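Local coordinates for protein N-terminal acetyltransferase B complex subunit NAT3 (Candida albicans, PDB 5K04) that probably transfers the acetyl group of acetyl-CoA to protein N-termini, as the GNAT-family subunit of the NatB N-terminal acetyltransferase complex, at residues B[37-42]-B[59-64]; B[71-76]-B[104-109]; B[130-135]-B[158-163]. One frame throughout, in Å; residues are numbered along the deposited sequence.

Interaction 1: residues B[37-42]-B[59-64]; sequences IEWPQL and MAKTEG
The indole of Trp39 lies over the start of the Lys61 side chain. Lys61 CB sits 3.4 Å from the centroid of the six-membered ring of Trp39 and only 11° off its normal, a CH-pi contact centred on the face, while Thr62 N lies over the same face nearer the rim. Glu38 CB covers the opposite face, so the ring is sandwiched. With CG beside its own backbone N (chi1 -42°), Trp39 runs alongside Lys61, pointing the same way. The lysine chain then extends beyond the indole, and its NZ forms a salt bridge to Glu63 OE2 at 3.0 Å. Leu42 supplies the polar link: Ala60 N donates to Leu42 O at 2.9 Å. Leu42 CB packs on Ala60 CB (4.1 Å) and Leu42 CD1 on Thr62 CG2 (3.9 Å). A water near Trp39 O and Ala60 O can donate to either, though perhaps not to both. Further out, Tyr35 meets the indole edge-to-face, and Gln102 of helix 101-104 touches both Trp39 and Leu42. The turn after helix 29-38 thus meets strand 53-65 through one direct backbone bond, to which dispersion over the ring and burial of Leu42 probably add, while Glu63 may offset the lysine charge.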
loop_
_atom_site.group_PDB
_atom_site.type_symbol
_atom_site.label_atom_id
_atom_site.label_comp_id
_atom_site.label_asym_id
_atom_site.label_seq_id
_atom_site.Cartn_x
_atom_site.Cartn_y
_atom_site.Cartn_z
ATOM N N ILE B 37 11.879 9.850 10.892
ATOM C CA ILE B 37 13.049 9.512 11.696
ATOM C C ILE B 37 13.630 10.763 12.344
ATOM O O ILE B 37 13.915 10.775 13.548
ATOM C CB ILE B 37 14.091 8.761 10.838
ATOM C CG1 ILE B 37 13.683 7.293 10.671
ATOM C CG2 ILE B 37 15.494 8.837 11.460
ATOM C CD1 ILE B 37 14.271 6.653 9.436
ATOM N N GLU B 38 13.764 11.848 11.566
ATOM C CA GLU B 38 14.484 13.041 12.004
ATOM C C GLU B 38 13.589 14.068 12.695
ATOM O O GLU B 38 13.994 14.653 13.706
ATOM C CB GLU B 38 15.219 13.670 10.816
ATOM C CG GLU B 38 16.515 12.913 10.465
ATOM C CD GLU B 38 17.307 13.554 9.351
ATOM O OE1 GLU B 38 17.622 14.757 9.458
ATOM O OE2 GLU B 38 17.624 12.851 8.364
ATOM N N TRP B 39 12.371 14.288 12.203
ATOM C CA TRP B 39 11.435 15.235 12.811
ATOM C C TRP B 39 10.081 14.558 12.971
ATOM O O TRP B 39 9.092 14.956 12.344
ATOM C CB TRP B 39 11.322 16.513 11.977
ATOM C CG TRP B 39 12.651 16.962 11.479
ATOM C CD1 TRP B 39 13.568 17.722 12.151
ATOM C CD2 TRP B 39 13.239 16.651 10.205
ATOM N NE1 TRP B 39 14.694 17.899 11.376
ATOM C CE2 TRP B 39 14.518 17.257 10.176
ATOM C CE3 TRP B 39 12.810 15.911 9.091
ATOM C CZ2 TRP B 39 15.376 17.152 9.072
ATOM C CZ3 TRP B 39 13.658 15.814 7.985
ATOM C CH2 TRP B 39 14.932 16.424 7.992
ATOM N N PRO B 40 9.998 13.541 13.837
ATOM C CA PRO B 40 8.748 12.760 13.931
ATOM C C PRO B 40 7.539 13.557 14.387
ATOM O O PRO B 40 6.410 13.210 14.008
ATOM C CB PRO B 40 9.094 11.649 14.935
ATOM C CG PRO B 40 10.376 12.072 15.603
ATOM C CD PRO B 40 11.085 12.989 14.675
ATOM N N GLN B 41 7.730 14.601 15.205
ATOM C CA GLN B 41 6.594 15.404 15.658
ATOM C C GLN B 41 6.060 16.357 14.588
ATOM O O GLN B 41 4.960 16.899 14.754
ATOM C CB GLN B 41 6.974 16.208 16.899
ATOM C CG GLN B 41 7.291 15.361 18.116
ATOM C CD GLN B 41 7.377 16.184 19.399
ATOM O OE1 GLN B 41 6.554 17.073 19.640
ATOM N NE2 GLN B 41 8.374 15.874 20.237
ATOM N N LEU B 42 6.817 16.585 13.513
ATOM C CA LEU B 42 6.475 17.553 12.478
ATOM C C LEU B 42 5.842 16.872 11.275
ATOM O O LEU B 42 5.763 17.453 10.188
ATOM C CB LEU B 42 7.715 18.355 12.069
ATOM C CG LEU B 42 8.544 18.996 13.211
ATOM C CD1 LEU B 42 9.499 20.070 12.692
ATOM C CD2 LEU B 42 7.668 19.579 14.306
ATOM N N MET B 59 4.008 17.760 6.534
ATOM C CA MET B 59 5.387 17.313 6.661
ATOM C C MET B 59 6.226 18.568 6.771
ATOM O O MET B 59 6.236 19.392 5.851
ATOM C CB MET B 59 5.850 16.471 5.465
ATOM C CG MET B 59 4.944 15.300 5.114
ATOM S SD MET B 59 5.319 14.620 3.521
ATOM C CE MET B 59 6.944 14.213 3.914
ATOM N N ALA B 60 6.898 18.731 7.901
ATOM C CA ALA B 60 7.798 19.846 8.107
ATOM C C ALA B 60 9.094 19.324 8.723
ATOM O O ALA B 60 9.189 18.170 9.150
ATOM C CB ALA B 60 7.154 20.930 8.989
ATOM N N LYS B 61 10.095 20.197 8.778
ATOM C CA LYS B 61 11.389 19.838 9.341
ATOM C C LYS B 61 12.009 21.073 9.976
ATOM O O LYS B 61 11.519 22.195 9.807
ATOM C CB LYS B 61 12.325 19.259 8.270
ATOM C CG LYS B 61 12.512 20.166 7.042
ATOM C CD LYS B 61 13.755 19.789 6.232
ATOM C CE LYS B 61 13.710 20.448 4.866
ATOM N NZ LYS B 61 14.895 20.102 4.048
ATOM N N THR B 62 13.099 20.855 10.717
ATOM C CA THR B 62 13.945 21.943 11.193
ATOM C C THR B 62 15.327 21.822 10.566
ATOM O O THR B 62 15.769 20.731 10.208
ATOM C CB THR B 62 14.078 21.982 12.740
ATOM O OG1 THR B 62 14.741 20.805 13.200
ATOM C CG2 THR B 62 12.697 22.172 13.438
ATOM N N GLU B 63 16.005 22.962 10.455
ATOM C CA GLU B 63 17.196 23.104 9.632
ATOM C C GLU B 63 18.033 24.209 10.238
ATOM O O GLU B 63 17.495 25.238 10.649
ATOM C CB GLU B 63 16.830 23.442 8.181
ATOM C CG GLU B 63 17.802 22.932 7.126
ATOM C CD GLU B 63 17.081 22.388 5.889
ATOM O OE1 GLU B 63 16.363 23.162 5.212
ATOM O OE2 GLU B 63 17.219 21.173 5.612
ATOM N N GLY B 64 19.346 23.976 10.313
ATOM C CA GLY B 64 20.267 24.846 11.027
ATOM C C GLY B 64 21.193 25.601 10.092
ATOM O O GLY B 64 21.613 25.082 9.057
HETATM O O HOH W 1 8.472 15.372 9.805
#

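Interaction 2: residues B[71-76]-B[104-109]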
loop_
_atom_site.group_PDB
_atom_site.type_symbol
_atom_site.label_atom_id
_atom_site.label_comp_id
_atom_site.label_asym_id
_atom_site.label_seq_id
_atom_site.Cartn_x
_atom_site.Cartn_y
_atom_site.Cartn_z
ATOM N N TRP B 71 18.453 28.350 13.985
ATOM C CA TRP B 71 17.609 27.314 13.413
ATOM C C TRP B 71 16.275 27.898 12.966
ATOM O O TRP B 71 15.811 28.917 13.485
ATOM C CB TRP B 71 17.364 26.178 14.424
ATOM C CG TRP B 71 18.529 25.280 14.576
ATOM C CD1 TRP B 71 19.680 25.538 15.267
ATOM C CD2 TRP B 71 18.680 23.974 14.016
ATOM N NE1 TRP B 71 20.538 24.469 15.174
ATOM C CE2 TRP B 71 19.947 23.494 14.412
ATOM C CE3 TRP B 71 17.864 23.155 13.236
ATOM C CZ2 TRP B 71 20.419 22.241 14.039
ATOM C CZ3 TRP B 71 18.332 21.915 12.861
ATOM C CH2 TRP B 71 19.596 21.466 13.262
ATOM N N HIS B 72 15.659 27.216 12.000
ATOM C CA HIS B 72 14.327 27.556 11.527
ATOM C C HIS B 72 13.603 26.279 11.128
ATOM O O HIS B 72 14.226 25.248 10.863
ATOM C CB HIS B 72 14.377 28.512 10.345
ATOM C CG HIS B 72 14.918 27.892 9.101
ATOM N ND1 HIS B 72 14.110 27.484 8.060
ATOM C CD2 HIS B 72 16.186 27.599 8.731
ATOM C CE1 HIS B 72 14.859 26.972 7.099
ATOM N NE2 HIS B 72 16.123 27.027 7.484
ATOM N N THR B 73 12.274 26.355 11.087
ATOM C CA THR B 73 11.465 25.252 10.592
ATOM C C THR B 73 11.079 25.509 9.141
ATOM O O THR B 73 10.987 26.654 8.685
ATOM C CB THR B 73 10.203 25.018 11.430
ATOM O OG1 THR B 73 9.179 25.897 10.997
ATOM C CG2 THR B 73 10.483 25.301 12.869
ATOM N N HIS B 74 10.866 24.414 8.417
ATOM C CA HIS B 74 10.562 24.457 6.999
ATOM C C HIS B 74 9.375 23.549 6.729
ATOM O O HIS B 74 9.352 22.403 7.189
ATOM C CB HIS B 74 11.759 24.022 6.151
ATOM C CG HIS B 74 11.490 24.074 4.682
ATOM N ND1 HIS B 74 11.687 25.216 3.933
ATOM C CD2 HIS B 74 11.011 23.138 3.828
ATOM C CE1 HIS B 74 11.352 24.974 2.677
ATOM N NE2 HIS B 74 10.929 23.726 2.590
ATOM N N ILE B 75 8.389 24.075 6.003
ATOM C CA ILE B 75 7.257 23.281 5.535
ATOM C C ILE B 75 7.627 22.663 4.189
ATOM O O ILE B 75 7.972 23.385 3.248
ATOM C CB ILE B 75 5.992 24.143 5.412
ATOM C CG1 ILE B 75 5.521 24.616 6.783
ATOM C CG2 ILE B 75 4.894 23.351 4.737
ATOM C CD1 ILE B 75 4.583 25.806 6.709
ATOM N N THR B 76 7.560 21.333 4.089
ATOM C CA THR B 76 7.779 20.675 2.804
ATOM C C THR B 76 6.489 20.268 2.110
ATOM O O THR B 76 6.410 20.351 0.885
ATOM C CB THR B 76 8.677 19.446 2.963
ATOM O OG1 THR B 76 7.932 18.366 3.523
ATOM C CG2 THR B 76 9.781 19.789 3.868
ATOM N N LYS B 104 8.832 26.246 18.201
ATOM C CA LYS B 104 8.921 27.506 18.938
ATOM C C LYS B 104 10.363 27.880 19.249
ATOM O O LYS B 104 10.675 29.064 19.421
ATOM C CB LYS B 104 8.133 27.414 20.241
ATOM C CG LYS B 104 6.613 27.413 20.104
ATOM C CD LYS B 104 6.019 27.313 21.499
ATOM C CE LYS B 104 4.517 27.222 21.494
ATOM N NZ LYS B 104 4.025 27.010 22.881
ATOM N N ASP B 105 11.240 26.885 19.358
ATOM C CA ASP B 105 12.651 27.098 19.631
ATOM C C ASP B 105 13.427 27.508 18.394
ATOM O O ASP B 105 14.624 27.790 18.506
ATOM C CB ASP B 105 13.282 25.830 20.206
ATOM C CG ASP B 105 12.770 25.495 21.590
ATOM O OD1 ASP B 105 12.047 26.333 22.175
ATOM O OD2 ASP B 105 13.086 24.388 22.084
ATOM N N THR B 106 12.792 27.508 17.224
ATOM C CA THR B 106 13.430 28.044 16.037
ATOM C C THR B 106 13.007 29.494 15.850
ATOM O O THR B 106 12.151 30.016 16.560
ATOM C CB THR B 106 13.095 27.218 14.805
ATOM O OG1 THR B 106 11.729 27.440 14.447
ATOM C CG2 THR B 106 13.351 25.745 15.078
ATOM N N LEU B 107 13.653 30.153 14.892
ATOM C CA LEU B 107 13.524 31.590 14.724
ATOM C C LEU B 107 12.334 31.958 13.846
ATOM O O LEU B 107 11.636 32.945 14.122
ATOM C CB LEU B 107 14.809 32.160 14.122
ATOM C CG LEU B 107 16.093 32.271 14.949
ATOM C CD1 LEU B 107 17.097 33.092 14.163
ATOM C CD2 LEU B 107 15.848 32.898 16.329
ATOM N N PHE B 108 12.105 31.190 12.783
ATOM C CA PHE B 108 11.014 31.452 11.858
ATOM C C PHE B 108 10.605 30.150 11.200
ATOM O O PHE B 108 11.287 29.129 11.319
ATOM C CB PHE B 108 11.408 32.491 10.801
ATOM C CG PHE B 108 12.582 32.086 9.955
ATOM C CD1 PHE B 108 12.396 31.337 8.801
ATOM C CD2 PHE B 108 13.872 32.462 10.311
ATOM C CE1 PHE B 108 13.477 30.959 8.016
ATOM C CE2 PHE B 108 14.963 32.091 9.529
ATOM C CZ PHE B 108 14.762 31.337 8.377
ATOM N N ILE B 109 9.472 30.206 10.500
ATOM C CA ILE B 109 9.026 29.142 9.610
ATOM C C ILE B 109 9.106 29.673 8.185
ATOM O O ILE B 109 8.666 30.795 7.907
ATOM C CB ILE B 109 7.602 28.669 9.948
ATOM C CG1 ILE B 109 7.445 28.452 11.462
ATOM C CG2 ILE B 109 7.281 27.376 9.192
ATOM C CD1 ILE B 109 6.044 27.978 11.889
#
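The touching parts, 71-75 and 106-109, run in the same general direction, 31° apart, and pair as parallel strands at Thr73 and Ile109, where the alpha carbons are 4.7 Å from each other. Two backbone bonds join them: Leu107 N donates to Trp71 O at 2.9 Å, and Thr73 N to Phe108 O at 3.0 Å.

The side chains of His72 and Phe108 meet on one side of the sheet. His72 CB stands over the middle of the phenyl ring, 3.5 Å from its centroid, and the imidazole continues past the ring in a nearly parallel plane (13° between them) but slid so far that the two rings barely overlap. Both residues hold CG between their own backbone N and carbonyl carbon (chi1 69° for His72, 60° for Phe108), which brings the two side chains together above the backbone.

On the face that carries Thr73 and Ile109, Thr73 OG1 is set against CG1 and CG2 of Ile109, buried and without a polar partner in the model. The threonine methyl is turned toward Thr106, whose own hydroxyl is hydrogen-bonded to Val103 O at the end of helix 101-104. Farther along, Ile75 CD1 reaches Ile109 CG2 at 4.0 Å. Val103 touches both Thr73 and Ile109, so the helix end covers this mostly apolar patch.

Ile75 lies close to Tyr124, a coenzyme A-binding residue. Strand 70-80, a crossover containing helix 89-96 and the short helix 101-104, and strand 108-114 make a beta-alpha-beta unit of the GNAT fold, and the coenzyme A-binding residues Arg86, Gly88, Ala90 and Ser91 lie in its crossover.

Interaction 3: residues B[130-135]-B[158-163]; sequences SVFRRV and DMRKLL. Unlike the reference sequence in segment 158-163: Leu162 (reference Ser).
A classic beta bulge interrupts this antiparallel pair: Phe132 and Arg133 both face Asp158, so the register slips by one residue after Val131 and Met159. It lies between strands 130-135 and 156-162 at one margin of the GNAT sheet, where 130-135 is the outermost strand within the chain. Asp158 O receives Phe132 N at 2.8 Å and, more weakly, Arg133 N at 3.3 Å, while Asp158 N donates back to Arg133 O. Before the bulge the ladder is regular, with Ser130 and Arg160 bonded to each other through both their N-H and C=O groups.

The extra residue turns the Phe132 side chain toward the neighbouring strand, and CG anti to the backbone N (chi1 180°) carries the ring across to Arg160. There the guanidinium lies flat on the phenyl face, its plane within 2° of the ring's and its CZ 3.6 Å from the ring centroid, a stacked cation-pi contact. Arg160 CD rests over the same face, so the chain leading to the charge packs there as well. Asp158 OD2 pairs with Arg160 NE at the long distance of 3.5 Å, which may help orient the guanidinium, already held flat on the phenyl ring, and partly balance its charge. Arg160 also makes a cation-pi contact with Phe108, so two aromatic rings share this one cation. Asp110 OD2 comes close to Asp158 OD1, a like-charge approach.

On the face carrying Val131 and Met159, the sheet meets helix 118-126. Arg121 touches both side chains, and Met159 also reaches Tyr124, which binds coenzyme A. Between the strands on this side, Val131 CG2 packs 4.1 Å from Met159 CG.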
loop_
_atom_site.group_PDB
_atom_site.type_symbol
_atom_site.label_atom_id
_atom_site.label_comp_id
_atom_site.label_asym_id
_atom_site.label_seq_id
_atom_site.Cartn_x
_atom_site.Cartn_y
_atom_site.Cartn_z
ATOM N N SER B 130 5.302 36.265 4.815
ATOM C CA SER B 130 5.569 37.263 3.782
ATOM C C SER B 130 6.696 36.779 2.877
ATOM O O SER B 130 7.582 36.033 3.302
ATOM C CB SER B 130 5.920 38.655 4.378
ATOM O OG SER B 130 6.872 38.548 5.420
ATOM N N VAL B 131 6.634 37.199 1.613
ATOM C CA VAL B 131 7.658 36.817 0.650
ATOM C C VAL B 131 8.988 37.412 1.071
ATOM O O VAL B 131 9.132 38.636 1.182
ATOM C CB VAL B 131 7.291 37.276 -0.764
ATOM C CG1 VAL B 131 8.536 37.267 -1.623
ATOM C CG2 VAL B 131 6.198 36.384 -1.378
ATOM N N PHE B 132 9.975 36.546 1.283
ATOM C CA PHE B 132 11.325 36.930 1.674
ATOM C C PHE B 132 12.275 37.035 0.485
ATOM O O PHE B 132 13.058 37.984 0.405
ATOM C CB PHE B 132 11.868 35.922 2.704
ATOM C CG PHE B 132 13.270 36.215 3.188
ATOM C CD1 PHE B 132 13.505 37.238 4.109
ATOM C CD2 PHE B 132 14.345 35.443 2.756
ATOM C CE1 PHE B 132 14.781 37.502 4.568
ATOM C CE2 PHE B 132 15.636 35.704 3.209
ATOM C CZ PHE B 132 15.856 36.736 4.116
ATOM N N ARG B 133 12.212 36.102 -0.462
ATOM C CA ARG B 133 13.216 36.061 -1.515
ATOM C C ARG B 133 12.763 35.122 -2.628
ATOM O O ARG B 133 12.214 34.049 -2.363
ATOM C CB ARG B 133 14.584 35.621 -0.953
ATOM C CG ARG B 133 15.672 35.469 -1.998
ATOM C CD ARG B 133 17.011 36.115 -1.625
ATOM N NE ARG B 133 17.668 35.463 -0.505
ATOM C CZ ARG B 133 18.980 35.485 -0.263
ATOM N NH1 ARG B 133 19.827 36.106 -1.076
ATOM N NH2 ARG B 133 19.447 34.859 0.809
ATOM N N ARG B 134 13.006 35.537 -3.871
ATOM C CA ARG B 134 12.782 34.681 -5.025
ATOM C C ARG B 134 13.972 33.747 -5.205
ATOM O O ARG B 134 15.128 34.156 -5.057
ATOM C CB ARG B 134 12.575 35.526 -6.278
ATOM C CG ARG B 134 12.150 34.715 -7.486
ATOM C CD ARG B 134 12.156 35.545 -8.763
ATOM N NE ARG B 134 10.827 36.035 -9.113
ATOM C CZ ARG B 134 10.126 35.634 -10.173
ATOM N NH1 ARG B 134 8.926 36.151 -10.399
ATOM N NH2 ARG B 134 10.628 34.730 -11.008
ATOM N N VAL B 135 13.677 32.478 -5.518
ATOM C CA VAL B 135 14.687 31.434 -5.675
ATOM C C VAL B 135 14.443 30.624 -6.951
ATOM O O VAL B 135 13.304 30.438 -7.395
ATOM C CB VAL B 135 14.734 30.506 -4.441
ATOM C CG1 VAL B 135 15.253 31.263 -3.227
ATOM C CG2 VAL B 135 13.360 29.930 -4.153
ATOM N N ASP B 158 10.489 31.952 -1.471
ATOM C CA ASP B 158 10.654 31.618 -0.066
ATOM C C ASP B 158 9.860 32.618 0.753
ATOM O O ASP B 158 10.098 33.828 0.661
ATOM C CB ASP B 158 12.122 31.653 0.345
ATOM C CG ASP B 158 12.331 31.254 1.799
ATOM O OD1 ASP B 158 12.240 30.044 2.090
ATOM O OD2 ASP B 158 12.572 32.140 2.647
ATOM N N MET B 159 8.902 32.113 1.527
ATOM C CA MET B 159 8.053 32.913 2.394
ATOM C C MET B 159 8.395 32.586 3.838
ATOM O O MET B 159 8.612 31.422 4.187
ATOM C CB MET B 159 6.565 32.637 2.124
ATOM C CG MET B 159 6.144 32.884 0.669
ATOM S SD MET B 159 4.422 32.625 0.345
ATOM C CE MET B 159 3.816 34.036 1.188
ATOM N N ARG B 160 8.442 33.616 4.678
ATOM C CA ARG B 160 8.828 33.449 6.065
ATOM C C ARG B 160 7.788 34.042 7.003
ATOM O O ARG B 160 7.113 35.023 6.677
ATOM C CB ARG B 160 10.164 34.102 6.339
ATOM C CG ARG B 160 11.323 33.418 5.708
ATOM C CD ARG B 160 12.566 34.202 6.045
ATOM N NE ARG B 160 13.781 33.518 5.629
ATOM C CZ ARG B 160 14.986 33.823 6.100
ATOM N NH1 ARG B 160 15.121 34.787 6.999
ATOM N NH2 ARG B 160 16.051 33.162 5.675
ATOM N N LYS B 161 7.668 33.414 8.178
ATOM C CA LYS B 161 6.907 33.949 9.304
ATOM C C LYS B 161 7.792 33.923 10.543
ATOM O O LYS B 161 8.115 32.846 11.058
ATOM C CB LYS B 161 5.631 33.155 9.557
ATOM C CG LYS B 161 4.893 33.622 10.808
ATOM C CD LYS B 161 3.492 33.026 10.840
ATOM C CE LYS B 161 2.676 33.497 12.044
ATOM N NZ LYS B 161 1.457 32.640 12.195
ATOM N N LEU B 162 8.184 35.104 11.014
ATOM C CA LEU B 162 8.939 35.196 12.255
ATOM C C LEU B 162 8.112 34.676 13.417
ATOM O O LEU B 162 6.908 34.921 13.506
ATOM C CB LEU B 162 9.359 36.637 12.530
ATOM C CG LEU B 162 10.714 37.035 11.985
ATOM C CD1 LEU B 162 10.722 38.519 11.742
ATOM C CD2 LEU B 162 11.787 36.658 12.997
ATOM N N LEU B 163 8.773 33.964 14.300
ATOM C CA LEU B 163 8.281 33.370 15.520
ATOM C C LEU B 163 8.603 34.254 16.721
ATOM O O LEU B 163 9.597 34.987 16.721
ATOM C CB LEU B 163 8.902 31.980 15.727
ATOM C CG LEU B 163 8.423 30.908 14.735
ATOM C CD1 LEU B 163 9.229 29.611 14.849
ATOM C CD2 LEU B 163 6.938 30.626 14.932
#

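Overall arrangement
The three contacts come in series along the chain and step across one mixed sheet. Interaction 1 lays the end of helix 29-38 on strand 53-65; interaction 2 joins the next strand, 70-80, to 108-114; interaction 3 pairs 156-162 with the outermost strand 130-135. Centres of interactions 1 and 2 are 9 Å apart, those of 2 and 3 12 Å, and those of 1 and 3 19 Å. Neighbouring contacts touch through probable backbone hydrogen bonds, Lys61 O to His74 N and Ile109 O to Lys161 N among them, whereas interactions 1 and 3 do not touch. Together they knit five strands of the GNAT core beside the coenzyme A pocket, which interactions 2 and 3 approach through Tyr124.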